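Side-chain contacts in pumilio homology domain family member 4 (PDB 3BWT), which binds mRNA through a Pumilio homology domain, the single-stranded RNA-binding part of the protein that makes up this chain: residues A[78-83]-A[113-118]; A[85-90]-A[118-123]; A[89-94]-A[98-103]. All blocks are in the same frame, centred on the assembly; numbering follows the deposited sequence.

All three contacts cluster on one side of the chain's centre and lie in and around the third Pumilio repeat, linking it to its neighbours and packing its helices. Contact 1 joins the end of Pumilio 2 to Pumilio 3, contact 2 joins Pumilio 3 to the start of Pumilio 4, and contact 3 lies wholly within Pumilio 3. The centres of contacts 1 and 2 are about 9 Å apart, those of contacts 2 and 3 about 10 Å, and those of contacts 1 and 3 about 13 Å. Contacts 1 and 2 share helix 110-120, and contacts 2 and 3 share helix 87-92. Phe87 CE1 meets Leu100 CD1 at 3.7 Å, making the apolar core continuous between contacts 2 and 3.

Contact 1 of 3, residues A[78-83]-A[113-118]; sequences VLTKIS and AQIVVD
Ile115 reaches from helix 110-120 to Thr80 and Lys81 of helix 73-83, each of its two branches meeting a different residue. From CB, which faces the other helix, the short branch CG2 meets the methyl of Thr80, with Ile115 CG2 and Thr80 CG2 3.6 Å apart. The longer branch leaves through CG1, set beside the backbone N (chi1 -71°), and runs on extended to CD1. This tip lies against the aliphatic part of Lys81, 3.7 Å from Lys81 CG and 3.8 Å from Lys81 CE. The extended lysine chain passes at about a right angle to the isoleucine, so that methylene groups, not the ammonium, cover the tip. Val116 adds a looser touch, its CG2 lying 4.3 Å from Thr80 CG2.

With the methyl of Thr80 turned to the neighbour, its hydroxyl is left to its own helix, where OG1 is hydrogen-bonded to Arg76 O. The segment axes run nearly parallel, 10.2 Å apart at an angle of 16°, as the corresponding helices of adjacent repeats in a solenoid do. Leu103 of helix 96-106 packs on both Thr80 and Val116. Between these segments the join from Pumilio 2 to Pumilio 3 is thus purely apolar, resting on the shape of methyl and methylene groups, while the Thr80 hydroxyl is satisfied by Arg76 O and the Lys81 ammonium has a long, weak ion pair with Glu111.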
# COMPACT_ATOMS: atom_id res chain seq x y z
N VAL A 78 -28.79 1.73 -9.42
CA VAL A 78 -29.10 3.00 -10.04
C VAL A 78 -28.08 4.05 -9.61
O VAL A 78 -27.61 4.84 -10.44
CB VAL A 78 -30.53 3.48 -9.68
CG1 VAL A 78 -30.76 4.92 -10.18
CG2 VAL A 78 -31.57 2.53 -10.25
N LEU A 79 -27.75 4.07 -8.33
CA LEU A 79 -26.74 4.99 -7.83
C LEU A 79 -25.42 4.73 -8.54
O LEU A 79 -24.69 5.67 -8.88
CB LEU A 79 -26.57 4.87 -6.32
CG LEU A 79 -27.79 5.29 -5.50
CD1 LEU A 79 -27.46 5.42 -4.01
CD2 LEU A 79 -28.38 6.58 -6.03
N THR A 80 -25.11 3.46 -8.78
CA THR A 80 -23.88 3.11 -9.47
C THR A 80 -23.92 3.61 -10.91
O THR A 80 -22.94 4.17 -11.40
CB THR A 80 -23.60 1.57 -9.50
OG1 THR A 80 -23.63 1.02 -8.17
CG2 THR A 80 -22.23 1.28 -10.12
N LYS A 81 -25.05 3.43 -11.58
CA LYS A 81 -25.15 3.83 -12.99
C LYS A 81 -25.03 5.34 -13.18
O LYS A 81 -24.42 5.80 -14.14
CB LYS A 81 -26.42 3.30 -13.65
CG LYS A 81 -26.40 1.79 -13.92
CD LYS A 81 -27.70 1.30 -14.57
CE LYS A 81 -27.63 -0.20 -14.88
NZ LYS A 81 -28.83 -0.67 -15.65
N ILE A 82 -25.60 6.10 -12.26
CA ILE A 82 -25.60 7.55 -12.35
C ILE A 82 -24.21 8.11 -12.08
O ILE A 82 -23.75 9.04 -12.75
CB ILE A 82 -26.60 8.17 -11.35
CG1 ILE A 82 -28.05 7.95 -11.83
CG2 ILE A 82 -26.32 9.65 -11.13
CD1 ILE A 82 -29.11 8.49 -10.89
N SER A 83 -23.54 7.53 -11.08
CA SER A 83 -22.23 8.04 -10.68
C SER A 83 -21.09 7.55 -11.57
O SER A 83 -20.08 8.24 -11.71
CB SER A 83 -21.95 7.73 -9.21
OG SER A 83 -22.05 6.35 -8.95
N ALA A 113 -20.27 -5.05 -10.68
CA ALA A 113 -18.81 -5.10 -10.75
C ALA A 113 -18.34 -4.76 -12.14
O ALA A 113 -17.32 -4.10 -12.32
CB ALA A 113 -18.30 -6.46 -10.33
N GLN A 114 -19.09 -5.22 -13.14
CA GLN A 114 -18.74 -4.91 -14.51
C GLN A 114 -18.87 -3.43 -14.79
O GLN A 114 -18.02 -2.85 -15.47
CB GLN A 114 -19.58 -5.74 -15.50
CG GLN A 114 -19.00 -7.11 -15.74
CD GLN A 114 -17.48 -7.08 -15.83
OE1 GLN A 114 -16.79 -7.79 -15.10
NE2 GLN A 114 -16.95 -6.24 -16.73
N ILE A 115 -19.90 -2.80 -14.26
CA ILE A 115 -20.05 -1.35 -14.38
C ILE A 115 -18.89 -0.60 -13.72
O ILE A 115 -18.44 0.43 -14.22
CB ILE A 115 -21.40 -0.85 -13.79
CG1 ILE A 115 -22.56 -1.28 -14.69
CG2 ILE A 115 -21.39 0.66 -13.60
CD1 ILE A 115 -23.94 -0.97 -14.11
N VAL A 116 -18.40 -1.12 -12.60
CA VAL A 116 -17.29 -0.47 -11.92
C VAL A 116 -15.98 -0.65 -12.69
O VAL A 116 -15.30 0.32 -12.96
CB VAL A 116 -17.15 -0.93 -10.45
CG1 VAL A 116 -15.80 -0.54 -9.89
CG2 VAL A 116 -18.27 -0.32 -9.61
N VAL A 117 -15.63 -1.88 -13.06
CA VAL A 117 -14.40 -2.09 -13.83
C VAL A 117 -14.48 -1.31 -15.14
O VAL A 117 -13.51 -0.65 -15.52
CB VAL A 117 -14.09 -3.58 -14.12
CG1 VAL A 117 -14.37 -4.44 -12.90
CG2 VAL A 117 -14.90 -4.08 -15.30
N ASP A 118 -15.62 -1.37 -15.81
CA ASP A 118 -15.77 -0.66 -17.08
C ASP A 118 -15.50 0.83 -16.87
O ASP A 118 -14.91 1.48 -17.73
CB ASP A 118 -17.16 -0.86 -17.67
CG ASP A 118 -17.35 -2.24 -18.30
OD1 ASP A 118 -16.44 -3.09 -18.19
OD2 ASP A 118 -18.43 -2.45 -18.90

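Contact 2 of 3, residues A[85-90]-A[118-123]; sequences PHFVEI and DSLRPY
This is an apolar contact between successive repeats, with one CH-pi interaction: Phe87 and Val88, in the first turn of helix 87-92 of Pumilio 3, meet Ser119, Leu120 and Tyr123 at the start of Pumilio 4. Val88 CG2 sits over one face of the Tyr123 ring, 3.5 Å from its centroid and 20° off the ring normal. On the opposite face lies Pro122 CB, so the ring is sandwiched between the valine methyl and the proline preceding it in the chain. Ser119 O lies at the ring's edge, in its plane.

The Phe87 ring meets helix 110-120 obliquely, through CD2. Phe87 CD2 is 3.4 Å from Ser119 CB and 3.8 Å from Leu120 CD2. Ser119 touches the ring through its CB methylene, while OG, beside the backbone N (chi1 -81°), turns back to a hydrogen bond with Ile115 O.

Leu120 also packs on Val136 and Cys140 of helix 133-143 and on Leu127 of helix 124-128, whereas Phe87 leans on Leu100 of helix 96-106. The contact thus sits between helix 96-106, on the Phe87 side, and helices 124-128 and 133-143, on the Leu120 side.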
# COMPACT_ATOMS: atom_id res chain seq x y z
N PRO A 85 -20.12 7.39 -14.69
CA PRO A 85 -19.44 8.25 -15.67
C PRO A 85 -18.58 9.35 -15.01
O PRO A 85 -17.85 10.06 -15.70
CB PRO A 85 -20.60 8.91 -16.43
CG PRO A 85 -21.77 8.02 -16.18
CD PRO A 85 -21.59 7.49 -14.81
N HIS A 86 -18.66 9.48 -13.70
CA HIS A 86 -17.96 10.56 -13.03
C HIS A 86 -16.98 10.03 -11.99
O HIS A 86 -16.62 10.72 -11.05
CB HIS A 86 -18.97 11.49 -12.39
CG HIS A 86 -19.93 12.06 -13.37
ND1 HIS A 86 -21.20 11.56 -13.55
CD2 HIS A 86 -19.80 13.08 -14.25
CE1 HIS A 86 -21.82 12.25 -14.49
NE2 HIS A 86 -20.99 13.18 -14.93
N PHE A 87 -16.55 8.79 -12.18
CA PHE A 87 -15.70 8.14 -11.21
C PHE A 87 -14.37 8.85 -11.02
O PHE A 87 -13.87 8.91 -9.91
CB PHE A 87 -15.50 6.67 -11.58
CG PHE A 87 -16.56 5.77 -11.04
CD1 PHE A 87 -17.63 6.30 -10.34
CD2 PHE A 87 -16.49 4.40 -11.23
CE1 PHE A 87 -18.62 5.48 -9.83
CE2 PHE A 87 -17.48 3.58 -10.74
CZ PHE A 87 -18.55 4.11 -10.03
N VAL A 88 -13.81 9.40 -12.10
CA VAL A 88 -12.55 10.12 -11.99
C VAL A 88 -12.71 11.34 -11.10
O VAL A 88 -11.94 11.57 -10.17
CB VAL A 88 -12.00 10.56 -13.37
CG1 VAL A 88 -10.92 11.60 -13.21
CG2 VAL A 88 -11.47 9.36 -14.14
N GLU A 89 -13.73 12.14 -11.39
CA GLU A 89 -14.02 13.31 -10.59
C GLU A 89 -14.19 12.93 -9.13
O GLU A 89 -13.67 13.60 -8.24
CB GLU A 89 -15.28 13.99 -11.11
CG GLU A 89 -15.72 15.17 -10.27
CD GLU A 89 -17.12 15.63 -10.59
OE1 GLU A 89 -17.68 15.22 -11.64
OE2 GLU A 89 -17.66 16.39 -9.77
N ILE A 90 -14.93 11.86 -8.89
CA ILE A 90 -15.25 11.42 -7.54
C ILE A 90 -14.02 10.89 -6.82
O ILE A 90 -13.81 11.17 -5.64
CB ILE A 90 -16.35 10.35 -7.54
CG1 ILE A 90 -17.60 10.88 -8.25
CG2 ILE A 90 -16.69 9.93 -6.13
CD1 ILE A 90 -18.67 9.85 -8.45
N ASP A 118 -15.62 -1.37 -15.81
CA ASP A 118 -15.77 -0.66 -17.08
C ASP A 118 -15.50 0.83 -16.87
O ASP A 118 -14.91 1.48 -17.73
CB ASP A 118 -17.16 -0.86 -17.67
CG ASP A 118 -17.35 -2.24 -18.30
OD1 ASP A 118 -16.44 -3.09 -18.19
OD2 ASP A 118 -18.43 -2.45 -18.90
N SER A 119 -15.93 1.35 -15.72
CA SER A 119 -15.86 2.78 -15.45
C SER A 119 -14.49 3.23 -15.00
O SER A 119 -14.11 4.37 -15.24
CB SER A 119 -16.88 3.17 -14.39
OG SER A 119 -18.17 3.34 -14.95
N LEU A 120 -13.76 2.35 -14.32
CA LEU A 120 -12.44 2.68 -13.80
C LEU A 120 -11.33 2.37 -14.78
O LEU A 120 -10.37 3.11 -14.89
CB LEU A 120 -12.19 1.94 -12.49
CG LEU A 120 -13.05 2.41 -11.31
CD1 LEU A 120 -12.87 1.52 -10.08
CD2 LEU A 120 -12.72 3.86 -11.00
N ARG A 121 -11.48 1.26 -15.49
CA ARG A 121 -10.42 0.74 -16.35
C ARG A 121 -9.68 1.81 -17.13
O ARG A 121 -8.45 1.91 -17.07
CB ARG A 121 -10.98 -0.33 -17.29
CG ARG A 121 -9.98 -0.97 -18.22
CD ARG A 121 -10.62 -2.18 -18.86
NE ARG A 121 -11.89 -1.81 -19.48
CZ ARG A 121 -12.97 -2.59 -19.50
NH1 ARG A 121 -12.96 -3.79 -18.94
NH2 ARG A 121 -14.09 -2.15 -20.09
N PRO A 122 -10.41 2.64 -17.89
CA PRO A 122 -9.73 3.65 -18.71
C PRO A 122 -8.77 4.54 -17.92
O PRO A 122 -7.89 5.16 -18.52
CB PRO A 122 -10.89 4.49 -19.24
CG PRO A 122 -12.06 3.58 -19.22
CD PRO A 122 -11.87 2.66 -18.06
N TYR A 123 -8.92 4.61 -16.60
CA TYR A 123 -8.20 5.61 -15.82
C TYR A 123 -7.28 5.02 -14.75
O TYR A 123 -6.86 5.72 -13.84
CB TYR A 123 -9.20 6.56 -15.17
CG TYR A 123 -10.29 6.97 -16.13
CD1 TYR A 123 -10.04 7.87 -17.16
CD2 TYR A 123 -11.56 6.43 -16.01
CE1 TYR A 123 -11.03 8.22 -18.03
CE2 TYR A 123 -12.55 6.78 -16.88
CZ TYR A 123 -12.28 7.67 -17.89
OH TYR A 123 -13.30 8.01 -18.75

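Contact 3 of 3, residues A[89-94]-A[98-103]; sequences EISLNP and RALQKL
Leu100 overlaps both Ile90 and Ser91, presenting a different part of its side chain to each. Its CB lies 4.1 Å from Ile90 CG2, the two side chains crossing at about a right angle. Farther out, Leu100 CD2 comes to 3.2 Å from Ser91 OG. CG stands opposite the backbone N (chi1 177°), and the chi2 of 47° then sets where CD2 lies. The serine oxygen is not short of a polar partner in this apolar setting, since OG is hydrogen-bonded to Phe87 O one turn back in its own helix. Val136 of helix 133-143 packs on both Ser91 and Leu100, so that the next part of the solenoid covers this pair.

At the other end of the contact the character changes. The Arg98 chain bends at chi3 (-89°) and brings one face of its guanidinium beneath the carbonyl oxygen of Pro94. Pro94 O stands 3.5 Å above the guanidinium plane, displaced toward its rim, and is 3.6 Å from Arg98 NH2. An oxygen over the face is not placed to receive an N-H, and this approach is probably a mild electrostatic attraction. The same NH2 makes a weak hydrogen bond to His95 ND1. Asn93 OD1 meanwhile accepts from His95 N and Gly96 N, capping the start of helix 96-106, which would help to hold the turn between the two helices.

Together these features form a helical hairpin within a Pumilio repeat, packed through Leu100 against Ile90 and Ser91 and joined by a capped turn. In PUF proteins generally, the second helix of this pair lines the concave RNA-binding surface, and helix 96-106 probably occupies that position here.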
# COMPACT_ATOMS: atom_id res chain seq x y z
N GLU A 89 -13.73 12.14 -11.39
CA GLU A 89 -14.02 13.31 -10.59
C GLU A 89 -14.19 12.93 -9.13
O GLU A 89 -13.67 13.60 -8.24
CB GLU A 89 -15.28 13.99 -11.11
CG GLU A 89 -15.72 15.17 -10.27
CD GLU A 89 -17.12 15.63 -10.59
OE1 GLU A 89 -17.68 15.22 -11.64
OE2 GLU A 89 -17.66 16.39 -9.77
N ILE A 90 -14.93 11.86 -8.89
CA ILE A 90 -15.25 11.42 -7.54
C ILE A 90 -14.02 10.89 -6.82
O ILE A 90 -13.81 11.17 -5.64
CB ILE A 90 -16.35 10.35 -7.54
CG1 ILE A 90 -17.60 10.88 -8.25
CG2 ILE A 90 -16.69 9.93 -6.13
CD1 ILE A 90 -18.67 9.85 -8.45
N SER A 91 -13.19 10.14 -7.54
CA SER A 91 -11.99 9.53 -6.98
C SER A 91 -10.90 10.54 -6.62
O SER A 91 -10.08 10.28 -5.74
CB SER A 91 -11.41 8.51 -7.95
OG SER A 91 -12.29 7.41 -8.11
N LEU A 92 -10.88 11.68 -7.30
CA LEU A 92 -9.87 12.70 -7.05
C LEU A 92 -10.21 13.50 -5.80
O LEU A 92 -9.33 14.10 -5.17
CB LEU A 92 -9.72 13.62 -8.25
CG LEU A 92 -9.19 13.01 -9.55
CD1 LEU A 92 -8.81 14.12 -10.52
CD2 LEU A 92 -8.00 12.09 -9.31
N ASN A 93 -11.49 13.49 -5.43
CA ASN A 93 -12.02 14.23 -4.29
C ASN A 93 -11.79 13.50 -2.97
O ASN A 93 -11.99 12.28 -2.89
CB ASN A 93 -13.51 14.50 -4.52
CG ASN A 93 -14.19 15.22 -3.36
OD1 ASN A 93 -14.51 14.62 -2.33
ND2 ASN A 93 -14.44 16.50 -3.54
N PRO A 94 -11.39 14.23 -1.93
CA PRO A 94 -11.08 13.59 -0.64
C PRO A 94 -12.28 12.83 -0.10
O PRO A 94 -12.11 11.82 0.58
CB PRO A 94 -10.76 14.78 0.27
CG PRO A 94 -10.67 15.97 -0.59
CD PRO A 94 -11.45 15.69 -1.82
N ARG A 98 -13.98 8.41 -0.57
CA ARG A 98 -14.49 7.61 0.54
C ARG A 98 -15.88 7.05 0.23
O ARG A 98 -16.19 5.90 0.55
CB ARG A 98 -14.45 8.39 1.87
CG ARG A 98 -13.12 8.22 2.60
CD ARG A 98 -13.12 8.81 4.00
NE ARG A 98 -12.72 10.21 4.03
CZ ARG A 98 -13.57 11.24 3.94
NH1 ARG A 98 -14.87 11.00 3.82
NH2 ARG A 98 -13.12 12.49 3.97
N ALA A 99 -16.69 7.86 -0.44
CA ALA A 99 -18.01 7.41 -0.85
C ALA A 99 -17.89 6.28 -1.87
O ALA A 99 -18.68 5.35 -1.86
CB ALA A 99 -18.79 8.56 -1.42
N LEU A 100 -16.91 6.38 -2.75
CA LEU A 100 -16.78 5.43 -3.85
C LEU A 100 -16.15 4.12 -3.37
O LEU A 100 -16.39 3.06 -3.96
CB LEU A 100 -15.96 6.03 -4.98
CG LEU A 100 -15.63 5.18 -6.21
CD1 LEU A 100 -16.85 4.48 -6.72
CD2 LEU A 100 -15.07 6.08 -7.28
N GLN A 101 -15.36 4.19 -2.31
CA GLN A 101 -14.85 2.98 -1.68
C GLN A 101 -15.99 2.21 -1.02
O GLN A 101 -16.06 0.99 -1.12
CB GLN A 101 -13.78 3.33 -0.64
CG GLN A 101 -12.53 3.93 -1.24
CD GLN A 101 -11.48 4.28 -0.19
OE1 GLN A 101 -11.10 3.45 0.62
NE2 GLN A 101 -11.02 5.53 -0.21
N LYS A 102 -16.90 2.93 -0.37
CA LYS A 102 -18.06 2.30 0.24
C LYS A 102 -18.96 1.63 -0.80
O LYS A 102 -19.44 0.51 -0.59
CB LYS A 102 -18.88 3.31 1.03
CG LYS A 102 -19.77 2.66 2.07
CD LYS A 102 -18.90 2.09 3.17
CE LYS A 102 -19.71 1.46 4.27
NZ LYS A 102 -18.79 0.97 5.33
N LEU A 103 -19.18 2.32 -1.92
CA LEU A 103 -19.94 1.75 -3.01
C LEU A 103 -19.37 0.39 -3.41
O LEU A 103 -20.10 -0.60 -3.50
CB LEU A 103 -19.93 2.70 -4.21
CG LEU A 103 -20.83 2.38 -5.41
CD1 LEU A 103 -21.29 3.67 -6.07
CD2 LEU A 103 -20.11 1.50 -6.41